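PDB 6UBL: DynF from Micromonospora chersina, which is of unknown function but forms a beta-barrel that holds palmitic acid and may bind a hydrophobic intermediate of dynemicin biosynthesis. Local coordinates for residues V21-P26 / Y205-Q210; A49-G54 / V192-S197; Y56-D61 / E95-I100; R65-P70 / N84-K89; A122-S127 / I158-S163. All coordinates share one frame; numbering follows the deposited sequence. Where two conformers were deposited one is given.

Contact 1: V21-P26 / Y205-Q210; sequences VYAGAP and YLKPDQ
Y205 and V21 meet at one end of the beta-barrel, where the chain leaving strand 193-205 runs against the loop that follows the short strand 20-21. Y205 gives the largest single share of the contact. V21 CG1 sits 3.3 Å above the ring plane, offset toward the rim, in a CH-pi contact 3.7 Å from the ring centroid; it lies anti to the backbone N (chi1 -172°), which swings it over CZ and CE1 of the tyrosine. A25 CB approaches CE2 of the same ring at 4.2 Å. The Y205 hydroxyl is hydrogen-bonded to D38 of strand 37-50 and also accepts from a water that donates to P26 O as well, tying the tyrosine to P26 further along the loop. With an alanine in place of Y205, V21 CG1 would probably lose the surface it rests on, and D38 and the bridging water would be left without their hydroxyl mate. Between the backbones runs one direct hydrogen bond, A23 N to L206 O at 2.8 Å, with the donor well above the carbonyl plane. L206 O also lies in plane at the edge of the Y22 ring, 3.3 Å from Y22 CB. Over a face of that ring, almost above its centre, the P208 pyrrolidine crosses at about a right angle and sets CG 3.8 Å from both Y22 CD1 and CE1.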
# COMPACT_ATOMS: atom_id res chain seq x y z
N VAL A 21 10.13 -25.65 -7.76
CA VAL A 21 10.41 -25.64 -9.18
C VAL A 21 11.73 -24.92 -9.40
O VAL A 21 11.92 -23.80 -8.90
CB VAL A 21 9.28 -24.97 -9.97
CG1 VAL A 21 9.50 -25.14 -11.46
CG2 VAL A 21 7.92 -25.54 -9.56
N TYR A 22 12.63 -25.56 -10.15
CA TYR A 22 13.97 -25.05 -10.39
C TYR A 22 14.24 -25.04 -11.88
O TYR A 22 13.42 -25.47 -12.70
CB TYR A 22 15.00 -25.97 -9.73
CG TYR A 22 14.87 -26.06 -8.24
CD1 TYR A 22 15.24 -25.00 -7.43
CD2 TYR A 22 14.36 -27.20 -7.66
CE1 TYR A 22 15.12 -25.09 -6.06
CE2 TYR A 22 14.23 -27.30 -6.29
CZ TYR A 22 14.62 -26.24 -5.50
OH TYR A 22 14.48 -26.35 -4.13
N ALA A 23 15.43 -24.53 -12.23
CA ALA A 23 15.87 -24.50 -13.62
C ALA A 23 15.70 -25.86 -14.29
O ALA A 23 15.95 -26.90 -13.68
CB ALA A 23 17.34 -24.08 -13.69
N GLY A 24 15.29 -25.83 -15.56
CA GLY A 24 15.00 -27.05 -16.29
C GLY A 24 13.51 -27.15 -16.56
O GLY A 24 13.08 -27.61 -17.62
N ALA A 25 12.73 -26.70 -15.59
CA ALA A 25 11.29 -26.74 -15.71
C ALA A 25 10.83 -25.76 -16.78
O ALA A 25 11.27 -24.60 -16.79
CB ALA A 25 10.65 -26.38 -14.37
N PRO A 26 9.94 -26.16 -17.69
CA PRO A 26 9.50 -25.24 -18.74
C PRO A 26 8.56 -24.19 -18.17
O PRO A 26 7.88 -24.41 -17.16
CB PRO A 26 8.76 -26.16 -19.71
CG PRO A 26 8.15 -27.20 -18.82
CD PRO A 26 9.18 -27.43 -17.72
N TYR A 205 13.95 -19.49 -13.84
CA TYR A 205 14.17 -20.45 -12.77
C TYR A 205 15.66 -20.62 -12.52
O TYR A 205 16.49 -20.61 -13.44
CB TYR A 205 13.57 -21.81 -13.11
CG TYR A 205 12.07 -21.88 -12.97
CD1 TYR A 205 11.45 -21.63 -11.76
CD2 TYR A 205 11.28 -22.22 -14.05
CE1 TYR A 205 10.07 -21.70 -11.63
CE2 TYR A 205 9.91 -22.30 -13.94
CZ TYR A 205 9.31 -22.04 -12.73
OH TYR A 205 7.95 -22.13 -12.64
N LEU A 206 16.02 -20.79 -11.25
CA LEU A 206 17.40 -20.97 -10.84
C LEU A 206 17.68 -22.42 -10.45
O LEU A 206 16.77 -23.19 -10.11
CB LEU A 206 17.69 -20.07 -9.64
CG LEU A 206 17.47 -18.59 -9.93
CD1 LEU A 206 17.57 -17.78 -8.66
CD2 LEU A 206 18.46 -18.12 -10.97
N LYS A 207 18.96 -22.78 -10.52
CA LYS A 207 19.41 -24.00 -9.89
C LYS A 207 19.52 -23.78 -8.38
O LYS A 207 19.79 -22.67 -7.93
CB LYS A 207 20.79 -24.38 -10.43
CG LYS A 207 20.84 -24.72 -11.91
CD LYS A 207 22.27 -25.02 -12.33
CE LYS A 207 22.33 -25.61 -13.74
NZ LYS A 207 21.60 -24.81 -14.75
N PRO A 208 19.32 -24.83 -7.58
CA PRO A 208 19.49 -24.66 -6.12
C PRO A 208 20.81 -24.02 -5.74
O PRO A 208 20.85 -23.21 -4.81
CB PRO A 208 19.34 -26.09 -5.58
CG PRO A 208 18.48 -26.79 -6.60
CD PRO A 208 18.85 -26.19 -7.93
N ASP A 209 21.90 -24.35 -6.43
CA ASP A 209 23.21 -23.81 -6.07
C ASP A 209 23.41 -22.37 -6.54
O ASP A 209 24.48 -21.80 -6.30
CB ASP A 209 24.35 -24.71 -6.56
CG ASP A 209 24.47 -24.75 -8.07
OD1 ASP A 209 23.75 -24.00 -8.77
OD2 ASP A 209 25.31 -25.54 -8.57
N GLN A 210 22.44 -21.78 -7.23
CA GLN A 210 22.51 -20.37 -7.58
C GLN A 210 21.89 -19.47 -6.53
O GLN A 210 21.77 -18.26 -6.75
CB GLN A 210 21.79 -20.12 -8.91
CG GLN A 210 22.49 -20.68 -10.11
CD GLN A 210 21.72 -20.41 -11.37
OE1 GLN A 210 20.70 -21.05 -11.63
NE2 GLN A 210 22.18 -19.45 -12.16
O HOH W 1 6.47 -23.52 -14.62

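Contact 2: A49-G54 / V192-S197; sequences AVPGVG and VAYLTS
An antiparallel strand pair in the barrel wall, next to a tight turn closed by a classic beta bulge, brings A49 of strand 37-50 against Y194 of strand 193-205. The two residues form a hydrogen-bonded pair: A49 N donates to Y194 O at 2.7 Å, and Y194 N returns a bond to A49 O at 2.8 Å. A193 CA adds a CA-H...O contact to A49 O at 3.3 Å. The side chains of A49 and Y194 share one face of the sheet, where A49 CB also meets T196 CG2 at 3.9 Å. T196 holds OG1 between its backbone N and carbonyl carbon (chi1 57°), which turns CG2 to the alanine; OG1 bonds to E55. Just beyond the pair, P51 CG comes up in plane at the edge of the Y194 ring, 3.7 Å from CE1, the two side chains crossing at about a right angle. V50 CG2 touches A193 CB more loosely, at 4.2 Å. In the turn itself V50 O accepts from both V53 N and G54 N, the doubled partner that defines the bulge. Y194 reaches into the dimer interface, its hydroxyl bonded to Q113 of the second subunit and its ring beside F118 of that subunit. Strand 193-205 lies between strand 37-50 on this edge and strand 170-183 on its other, while strand 54-68 follows directly after the turn.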
# COMPACT_ATOMS: atom_id res chain seq x y z
N ALA A 49 15.72 8.14 -0.55
CA ALA A 49 15.93 9.51 -0.12
C ALA A 49 16.17 9.53 1.39
O ALA A 49 15.37 8.98 2.16
CB ALA A 49 14.73 10.39 -0.46
N VAL A 50 17.28 10.13 1.80
CA VAL A 50 17.59 10.34 3.21
C VAL A 50 17.41 11.83 3.51
O VAL A 50 18.17 12.66 2.98
CB VAL A 50 19.00 9.87 3.57
CG1 VAL A 50 19.25 10.09 5.07
CG2 VAL A 50 19.18 8.40 3.21
N PRO A 51 16.43 12.21 4.32
CA PRO A 51 16.11 13.64 4.48
C PRO A 51 17.32 14.44 4.93
O PRO A 51 18.04 14.06 5.86
CB PRO A 51 15.01 13.64 5.55
CG PRO A 51 14.35 12.31 5.40
CD PRO A 51 15.45 11.35 5.02
N GLY A 52 17.52 15.58 4.26
CA GLY A 52 18.62 16.47 4.57
C GLY A 52 19.99 15.95 4.23
O GLY A 52 20.98 16.63 4.53
N VAL A 53 20.09 14.79 3.59
CA VAL A 53 21.38 14.13 3.40
C VAL A 53 21.63 13.87 1.92
O VAL A 53 22.62 14.36 1.36
CB VAL A 53 21.44 12.83 4.23
CG1 VAL A 53 22.72 12.07 3.96
CG2 VAL A 53 21.28 13.16 5.72
N GLY A 54 20.75 13.11 1.27
CA GLY A 54 20.93 12.84 -0.15
C GLY A 54 19.89 11.87 -0.68
O GLY A 54 18.97 11.45 0.02
N VAL A 192 13.56 6.87 8.81
CA VAL A 192 14.98 7.16 8.59
C VAL A 192 15.25 7.52 7.14
O VAL A 192 16.15 8.31 6.86
CB VAL A 192 15.81 5.93 9.00
CG1 VAL A 192 17.28 6.12 8.62
CG2 VAL A 192 15.65 5.65 10.48
N ALA A 193 14.50 6.93 6.23
CA ALA A 193 14.69 7.13 4.80
C ALA A 193 13.37 6.83 4.12
O ALA A 193 12.43 6.32 4.73
CB ALA A 193 15.80 6.22 4.26
N TYR A 194 13.30 7.17 2.83
CA TYR A 194 12.14 6.87 2.02
C TYR A 194 12.59 6.20 0.74
O TYR A 194 13.54 6.64 0.09
CB TYR A 194 11.37 8.17 1.69
CG TYR A 194 10.86 8.87 2.93
CD1 TYR A 194 11.68 9.73 3.64
CD2 TYR A 194 9.59 8.63 3.40
CE1 TYR A 194 11.23 10.36 4.78
CE2 TYR A 194 9.12 9.26 4.54
CZ TYR A 194 9.94 10.12 5.23
OH TYR A 194 9.47 10.74 6.37
N LEU A 195 11.89 5.13 0.37
CA LEU A 195 12.03 4.53 -0.94
C LEU A 195 11.15 5.34 -1.88
O LEU A 195 9.93 5.43 -1.68
CB LEU A 195 11.58 3.08 -0.87
CG LEU A 195 11.64 2.19 -2.11
CD1 LEU A 195 13.08 1.97 -2.52
CD2 LEU A 195 10.95 0.87 -1.79
N THR A 196 11.76 5.98 -2.88
CA THR A 196 11.03 6.87 -3.77
C THR A 196 10.70 6.25 -5.12
O THR A 196 9.81 6.75 -5.81
CB THR A 196 11.80 8.18 -3.99
OG1 THR A 196 13.09 7.91 -4.52
CG2 THR A 196 11.92 8.96 -2.68
N SER A 197 11.43 5.22 -5.53
CA SER A 197 11.06 4.48 -6.73
C SER A 197 11.74 3.13 -6.71
O SER A 197 12.76 2.94 -6.05
CB SER A 197 11.42 5.24 -8.01
OG SER A 197 12.81 5.22 -8.22

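Contact 3: Y56-D61 / E95-I100; sequences YTVAFD and EELGKI
The Y56 ring has L97 CD2 over one face, a CH-pi contact 4.1 Å from the ring centroid, while E96 comes to it obliquely, with CB 3.5 Å from Y56 CE1. CB and CG of the glutamate come closest, with the carboxylate carbon CD behind them and its plane 49° from the ring. At the other end, I100 CG2 lies in plane at the edge of the F60 ring, 3.8 Å from CE2, and I100 O comes within 3.6 Å of the same carbon. L97 has CG beside its backbone N (chi1 -55°), and its two methyls divide the work: CD1 packs on Y56 CB at 3.7 Å while CD2 reaches over the ring. Between the two aromatics, V58 CG2 meets I100 CD1 at 4.2 Å. An alanine in place of Y56 would probably open a gap above L97 and take away the ring against which the E96 chain lies. No hydrogen bond joins the segments. Segment 56-61 of strand 54-68 turns Y56 and V58 toward 95-100. The connection between strands 81-92 and 100-104 thereby folds against a wall strand at one end of the beta-barrel, with buried L97, V58, I100 and F60 as the apolar core.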
# COMPACT_ATOMS: atom_id res chain seq x y z
N TYR A 56 19.87 8.36 -3.39
CA TYR A 56 20.80 7.35 -3.87
C TYR A 56 20.06 6.30 -4.68
O TYR A 56 18.98 5.85 -4.30
CB TYR A 56 21.46 6.67 -2.67
CG TYR A 56 22.04 7.67 -1.70
CD1 TYR A 56 23.24 8.29 -1.98
CD2 TYR A 56 21.39 7.99 -0.51
CE1 TYR A 56 23.79 9.21 -1.11
CE2 TYR A 56 21.93 8.92 0.37
CZ TYR A 56 23.13 9.52 0.06
OH TYR A 56 23.68 10.44 0.93
N THR A 57 20.66 5.92 -5.81
CA THR A 57 20.09 4.91 -6.68
C THR A 57 21.00 3.69 -6.63
O THR A 57 22.21 3.80 -6.91
CB THR A 57 19.98 5.43 -8.10
OG1 THR A 57 19.11 6.58 -8.11
CG2 THR A 57 19.37 4.36 -9.00
N VAL A 58 20.43 2.52 -6.31
CA VAL A 58 21.20 1.32 -6.07
C VAL A 58 20.62 0.18 -6.89
O VAL A 58 19.40 -0.04 -6.89
CB VAL A 58 21.23 0.93 -4.58
CG1 VAL A 58 22.11 -0.30 -4.37
CG2 VAL A 58 21.71 2.09 -3.74
N ALA A 59 21.50 -0.56 -7.57
CA ALA A 59 21.10 -1.73 -8.34
C ALA A 59 21.26 -2.98 -7.48
O ALA A 59 22.27 -3.15 -6.79
CB ALA A 59 21.99 -1.85 -9.58
N PHE A 60 20.27 -3.86 -7.57
CA PHE A 60 20.24 -5.08 -6.79
C PHE A 60 20.08 -6.30 -7.69
O PHE A 60 19.46 -6.22 -8.76
CB PHE A 60 19.04 -5.09 -5.82
CG PHE A 60 19.13 -4.08 -4.72
CD1 PHE A 60 18.83 -2.75 -4.95
CD2 PHE A 60 19.50 -4.47 -3.45
CE1 PHE A 60 18.91 -1.82 -3.93
CE2 PHE A 60 19.58 -3.55 -2.43
CZ PHE A 60 19.28 -2.22 -2.66
N ASP A 61 20.62 -7.43 -7.24
CA ASP A 61 20.46 -8.70 -7.92
C ASP A 61 20.21 -9.75 -6.84
O ASP A 61 20.71 -9.64 -5.72
CB ASP A 61 21.70 -9.04 -8.75
CG ASP A 61 21.53 -10.30 -9.56
OD1 ASP A 61 20.53 -10.41 -10.30
OD2 ASP A 61 22.42 -11.18 -9.51
N GLU A 95 28.49 3.41 -2.69
CA GLU A 95 29.58 3.99 -1.91
C GLU A 95 29.04 4.61 -0.63
O GLU A 95 29.57 4.37 0.46
CB GLU A 95 30.30 5.04 -2.75
CG GLU A 95 31.36 5.85 -2.00
CD GLU A 95 32.49 5.00 -1.45
OE1 GLU A 95 33.37 5.55 -0.76
OE2 GLU A 95 32.50 3.78 -1.72
N GLU A 96 27.96 5.39 -0.74
CA GLU A 96 27.47 6.14 0.40
C GLU A 96 26.72 5.27 1.40
O GLU A 96 26.86 5.45 2.61
CB GLU A 96 26.57 7.28 -0.09
CG GLU A 96 27.27 8.29 -0.99
CD GLU A 96 27.15 7.99 -2.47
OE1 GLU A 96 26.84 6.84 -2.85
OE2 GLU A 96 27.39 8.92 -3.28
N LEU A 97 25.91 4.33 0.92
CA LEU A 97 25.07 3.52 1.79
C LEU A 97 25.67 2.16 2.12
O LEU A 97 25.13 1.46 2.97
CB LEU A 97 23.70 3.33 1.15
CG LEU A 97 22.96 4.61 0.77
CD1 LEU A 97 21.61 4.24 0.17
CD2 LEU A 97 22.81 5.55 1.95
N GLY A 98 26.76 1.78 1.46
CA GLY A 98 27.35 0.48 1.67
C GLY A 98 26.57 -0.62 0.96
O GLY A 98 25.73 -0.38 0.09
N LYS A 99 26.87 -1.86 1.35
CA LYS A 99 26.18 -3.02 0.82
C LYS A 99 24.83 -3.18 1.50
O LYS A 99 24.76 -3.25 2.74
CB LYS A 99 27.04 -4.27 1.05
CG LYS A 99 26.48 -5.57 0.48
CD LYS A 99 27.47 -6.71 0.69
CE LYS A 99 27.51 -7.64 -0.53
NZ LYS A 99 28.89 -8.05 -0.91
N ILE A 100 23.77 -3.24 0.70
CA ILE A 100 22.41 -3.33 1.19
C ILE A 100 21.88 -4.72 0.85
O ILE A 100 21.96 -5.16 -0.31
CB ILE A 100 21.52 -2.25 0.56
CG1 ILE A 100 22.12 -0.85 0.81
CG2 ILE A 100 20.09 -2.33 1.11
CD1 ILE A 100 21.45 0.26 0.02

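Contact 4: R65-P70 / N84-K89; sequences RVVRSP and NLIEMK. With PLM (palmitic acid), chain C.
R65 and E87 lie side by side, pointing the same way, and close a salt bridge from NH1 to OE1 at 2.9 Å. The carboxylate oxygen is met nearly end-on, but the two planar groups stand 80° apart, so this is a single-bond grip. R65 bends at chi3 (59°), bringing its guanidinium over I86 CD1, 4.0 Å from NH1. Further partners fix the group: R65 NE bonds to N39 and NH2 to N20. The backbone sets the pairing. R65 N donates to E87 O and I86 N to R65 O, both at 2.9 Å, and since I86 and E87 both face R65, this is a classic beta bulge in the antiparallel pair of strands 54-68 and 81-92 of the barrel wall. Beyond the bulge, V67 and N84 form a hydrogen-bonded pair, with V67 CG1 alongside N84 CB at 3.6 Å; the N84 side-chain amide bonds to the backbone of R11 (O) and V13 (N). The sheet side carrying V66 and L85 faces the fatty acid. V66 CG2 packs on L85 CD1 at 3.8 Å, and V66 CG1 lies 3.6 Å from O1 of the palmitic acid. R68, whose CD is 3.4 Å from O2 of the palmitic acid, is held by a salt bridge to D38.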
# COMPACT_ATOMS: atom_id res chain seq x y z
N ARG A 65 11.58 -16.69 -3.80
CA ARG A 65 10.85 -17.96 -3.77
C ARG A 65 9.38 -17.61 -3.55
O ARG A 65 9.04 -16.98 -2.54
CB ARG A 65 11.42 -18.87 -2.69
CG ARG A 65 12.90 -19.24 -2.96
CD ARG A 65 13.47 -20.21 -1.95
NE ARG A 65 12.70 -21.45 -1.97
CZ ARG A 65 12.04 -21.92 -0.93
NH1 ARG A 65 12.11 -21.31 0.24
NH2 ARG A 65 11.34 -23.03 -1.04
N VAL A 66 8.53 -18.00 -4.50
CA VAL A 66 7.13 -17.60 -4.52
C VAL A 66 6.29 -18.86 -4.63
O VAL A 66 6.40 -19.60 -5.62
CB VAL A 66 6.82 -16.65 -5.68
CG1 VAL A 66 5.33 -16.32 -5.73
CG2 VAL A 66 7.66 -15.37 -5.58
N VAL A 67 5.45 -19.12 -3.63
CA VAL A 67 4.51 -20.24 -3.70
C VAL A 67 3.24 -19.80 -4.41
O VAL A 67 2.73 -18.68 -4.19
CB VAL A 67 4.20 -20.82 -2.31
CG1 VAL A 67 3.53 -19.80 -1.42
CG2 VAL A 67 3.32 -22.06 -2.46
N ARG A 68 2.73 -20.67 -5.27
CA ARG A 68 1.48 -20.46 -5.99
C ARG A 68 0.42 -21.42 -5.46
O ARG A 68 0.70 -22.61 -5.22
CB ARG A 68 1.65 -20.71 -7.48
CG ARG A 68 2.42 -19.64 -8.24
CD ARG A 68 2.64 -20.00 -9.72
NE ARG A 68 3.73 -20.94 -9.92
CZ ARG A 68 3.60 -22.26 -10.01
NH1 ARG A 68 2.40 -22.84 -9.94
NH2 ARG A 68 4.68 -23.02 -10.19
N SER A 69 -0.80 -20.92 -5.31
CA SER A 69 -1.94 -21.77 -5.04
C SER A 69 -2.22 -22.58 -6.29
O SER A 69 -1.74 -22.26 -7.38
CB SER A 69 -3.16 -20.90 -4.73
OG SER A 69 -3.62 -20.22 -5.90
N PRO A 70 -3.05 -23.62 -6.19
CA PRO A 70 -3.59 -24.22 -7.41
C PRO A 70 -4.38 -23.15 -8.16
O PRO A 70 -4.95 -22.24 -7.56
CB PRO A 70 -4.51 -25.34 -6.90
CG PRO A 70 -4.82 -24.97 -5.48
CD PRO A 70 -3.60 -24.24 -4.97
N ASN A 84 2.25 -16.30 -2.43
CA ASN A 84 2.93 -15.73 -1.28
C ASN A 84 4.42 -15.67 -1.62
O ASN A 84 4.97 -16.63 -2.15
CB ASN A 84 2.83 -16.58 0.00
CG ASN A 84 1.45 -16.59 0.67
OD1 ASN A 84 1.25 -17.36 1.61
ND2 ASN A 84 0.53 -15.75 0.21
N LEU A 85 5.07 -14.57 -1.26
CA LEU A 85 6.52 -14.45 -1.34
C LEU A 85 7.06 -14.99 -0.02
O LEU A 85 6.84 -14.39 1.03
CB LEU A 85 6.91 -13.00 -1.57
CG LEU A 85 8.38 -12.62 -1.59
CD1 LEU A 85 9.13 -13.42 -2.63
CD2 LEU A 85 8.53 -11.12 -1.84
N ILE A 86 7.74 -16.13 -0.07
CA ILE A 86 8.12 -16.84 1.16
C ILE A 86 9.59 -16.70 1.54
O ILE A 86 9.95 -16.98 2.70
CB ILE A 86 7.72 -18.33 1.15
CG1 ILE A 86 8.50 -19.12 0.08
CG2 ILE A 86 6.22 -18.49 0.92
CD1 ILE A 86 8.21 -20.62 0.12
N GLU A 87 10.45 -16.27 0.61
CA GLU A 87 11.85 -16.06 0.94
C GLU A 87 12.44 -15.19 -0.16
O GLU A 87 12.01 -15.27 -1.32
CB GLU A 87 12.63 -17.38 1.00
CG GLU A 87 13.96 -17.28 1.74
CD GLU A 87 14.67 -18.61 1.89
OE1 GLU A 87 14.23 -19.60 1.26
OE2 GLU A 87 15.66 -18.68 2.66
N MET A 88 13.38 -14.32 0.23
CA MET A 88 14.04 -13.43 -0.71
C MET A 88 15.47 -13.19 -0.25
O MET A 88 15.78 -13.28 0.94
CB MET A 88 13.32 -12.08 -0.79
CG MET A 88 13.91 -11.07 -1.76
SD MET A 88 12.78 -9.66 -1.91
CE MET A 88 12.82 -8.97 -0.26
N LYS A 89 16.33 -12.89 -1.22
CA LYS A 89 17.62 -12.28 -0.92
C LYS A 89 18.02 -11.46 -2.14
O LYS A 89 18.22 -12.03 -3.22
CB LYS A 89 18.71 -13.32 -0.60
CG LYS A 89 20.03 -12.66 -0.18
CD LYS A 89 21.08 -13.65 0.32
CE LYS A 89 22.24 -12.93 1.03
NZ LYS A 89 23.21 -13.86 1.67
C1 PLM C . 4.89 -16.54 -9.80
O1 PLM C . 5.87 -17.12 -9.15
O2 PLM C . 4.22 -17.09 -10.63
C2 PLM C . 4.71 -15.10 -9.43
C3 PLM C . 5.96 -14.26 -9.44
C4 PLM C . 5.58 -12.85 -9.10
C5 PLM C . 6.62 -12.07 -8.38
C6 PLM C . 6.14 -10.70 -7.99
C7 PLM C . 7.19 -9.66 -8.24
C8 PLM C . 8.54 -10.05 -7.68
C9 PLM C . 8.55 -10.21 -6.18
CA PLM C . 8.98 -8.94 -5.50
CB PLM C . 10.48 -8.75 -5.56
CC PLM C . 11.03 -8.18 -4.28
CD PLM C . 11.48 -6.75 -4.36
CE PLM C . 11.35 -6.07 -3.02
CF PLM C . 12.20 -4.85 -2.83
CG PLM C . 12.03 -4.26 -1.47

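Contact 5: A122-S127 / I158-S163; sequences AGEGPS and IDDVRS
At D160, where the chain turns a corner near the end of strand 154-161, E124 fastens the loop between strands 108-115 and 129-141. E124 OE2 accepts from D160 N at 2.8 Å, on the carboxylate's anti side. In return G125 N donates to D160 OD1 at 2.9 Å, so E124-G125 and D160 exchange two bonds in opposite directions. D160 has CG anti to its backbone N (chi1 -160°), which carries the carboxylate across to the glycine. There OD1 takes a second donor, R162 NE, also at 2.9 Å; the two arrive from opposite faces of the carboxylate plane. R162 NH2 completes a side-on grip with OD2, so both aspartate oxygens are engaged and the charge is probably balanced. This fixes the guanidinium's orientation, with G125 CA over one face, 3.6 Å above the plane, where a side chain at the glycine would probably clash with R162 CZ. E124 OE2 and D159 OD1 stand 4.3 Å apart, like charges that R177 of the second subunit joins through salt bridges to both. Y176 of that subunit also bonds D159 OD2. This is a surface hydrogen-bond and salt-bridge network joining a loop to a strand corner of the beta-barrel, beside the dimer interface.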
# COMPACT_ATOMS: atom_id res chain seq x y z
N ALA A 122 -4.46 -1.29 -21.89
CA ALA A 122 -3.07 -0.90 -21.75
C ALA A 122 -2.18 -1.42 -22.87
O ALA A 122 -0.96 -1.30 -22.77
CB ALA A 122 -2.53 -1.39 -20.41
N GLY A 123 -2.73 -2.06 -23.89
CA GLY A 123 -1.86 -2.58 -24.92
C GLY A 123 -1.25 -3.92 -24.59
O GLY A 123 -0.30 -4.34 -25.26
N GLU A 124 -1.75 -4.60 -23.57
CA GLU A 124 -1.27 -5.91 -23.20
C GLU A 124 -1.78 -6.91 -24.22
O GLU A 124 -2.70 -6.62 -25.00
CB GLU A 124 -1.87 -6.25 -21.85
CG GLU A 124 -1.30 -5.42 -20.70
CD GLU A 124 -2.13 -5.54 -19.45
OE1 GLU A 124 -3.37 -5.34 -19.53
OE2 GLU A 124 -1.56 -5.84 -18.38
N GLY A 125 -1.15 -8.07 -24.27
CA GLY A 125 -1.59 -9.04 -25.23
C GLY A 125 -3.00 -9.41 -24.85
O GLY A 125 -3.37 -9.35 -23.67
N PRO A 126 -3.79 -9.87 -25.80
CA PRO A 126 -5.19 -10.19 -25.49
C PRO A 126 -5.18 -11.38 -24.54
O PRO A 126 -4.41 -12.32 -24.73
CB PRO A 126 -5.79 -10.57 -26.85
CG PRO A 126 -4.92 -9.84 -27.85
CD PRO A 126 -3.54 -9.86 -27.26
N SER A 127 -5.95 -11.28 -23.46
CA SER A 127 -6.05 -12.31 -22.44
C SER A 127 -4.98 -12.19 -21.36
O SER A 127 -4.98 -12.99 -20.42
CB SER A 127 -6.03 -13.74 -23.01
OG SER A 127 -7.08 -13.94 -23.93
N ILE A 158 3.42 -6.61 -12.03
CA ILE A 158 3.84 -7.04 -13.35
C ILE A 158 2.58 -7.06 -14.22
O ILE A 158 1.63 -7.79 -13.91
CB ILE A 158 4.50 -8.43 -13.36
CG1 ILE A 158 5.71 -8.46 -12.43
CG2 ILE A 158 4.90 -8.78 -14.79
CD1 ILE A 158 6.27 -9.87 -12.24
N ASP A 159 2.60 -6.30 -15.30
CA ASP A 159 1.50 -6.25 -16.26
C ASP A 159 1.84 -7.13 -17.45
O ASP A 159 2.96 -7.65 -17.58
CB ASP A 159 1.25 -4.80 -16.68
CG ASP A 159 0.87 -3.91 -15.49
OD1 ASP A 159 0.03 -4.33 -14.67
OD2 ASP A 159 1.42 -2.80 -15.37
N ASP A 160 0.84 -7.33 -18.31
CA ASP A 160 1.01 -8.13 -19.54
C ASP A 160 1.56 -9.52 -19.21
O ASP A 160 2.50 -10.00 -19.84
CB ASP A 160 1.90 -7.38 -20.54
CG ASP A 160 1.74 -7.88 -21.96
OD1 ASP A 160 0.82 -8.68 -22.23
OD2 ASP A 160 2.52 -7.42 -22.84
N VAL A 161 0.91 -10.18 -18.25
CA VAL A 161 1.33 -11.52 -17.84
C VAL A 161 0.76 -12.53 -18.83
O VAL A 161 -0.46 -12.72 -18.92
CB VAL A 161 0.88 -11.84 -16.41
CG1 VAL A 161 1.11 -13.30 -16.08
CG2 VAL A 161 1.60 -10.94 -15.42
N ARG A 162 1.64 -13.20 -19.57
CA ARG A 162 1.24 -14.20 -20.55
C ARG A 162 1.72 -15.59 -20.18
O ARG A 162 1.41 -16.56 -20.88
CB ARG A 162 1.80 -13.83 -21.92
CG ARG A 162 1.50 -12.40 -22.34
CD ARG A 162 2.05 -12.11 -23.72
NE ARG A 162 1.99 -10.68 -24.00
CZ ARG A 162 2.26 -10.13 -25.19
NH1 ARG A 162 2.62 -10.90 -26.21
NH2 ARG A 162 2.19 -8.82 -25.35
N SER A 163 2.47 -15.73 -19.08
CA SER A 163 2.83 -17.03 -18.55
C SER A 163 2.89 -16.92 -17.04
O SER A 163 3.11 -15.84 -16.49
CB SER A 163 4.19 -17.53 -19.07
OG SER A 163 5.26 -16.73 -18.60

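The contacts are spread round one beta-barrel enclosing palmitic acid. Contact 4 lines the ligand directly, and contact 1 touches contact 4 near the carboxylate end of the ligand: V21 CG2 and Y205 OH each lie 4.2 Å from R68 NH2, with the Y205 side chain about 6 Å from the fatty acid. Contacts 2 and 3 share the other end, their centres about 13 Å apart, and meet where V50 CG2 packs on Y56 CE2 at 4.0 Å; the F60 side chain is about 7 Å from the ligand. Contacts 3 and 4 both use strand 54-68, on opposite sides of the chain's centre. Contact 5 stands apart, yet like contact 2, about 33 Å away between centres, it touches the second subunit.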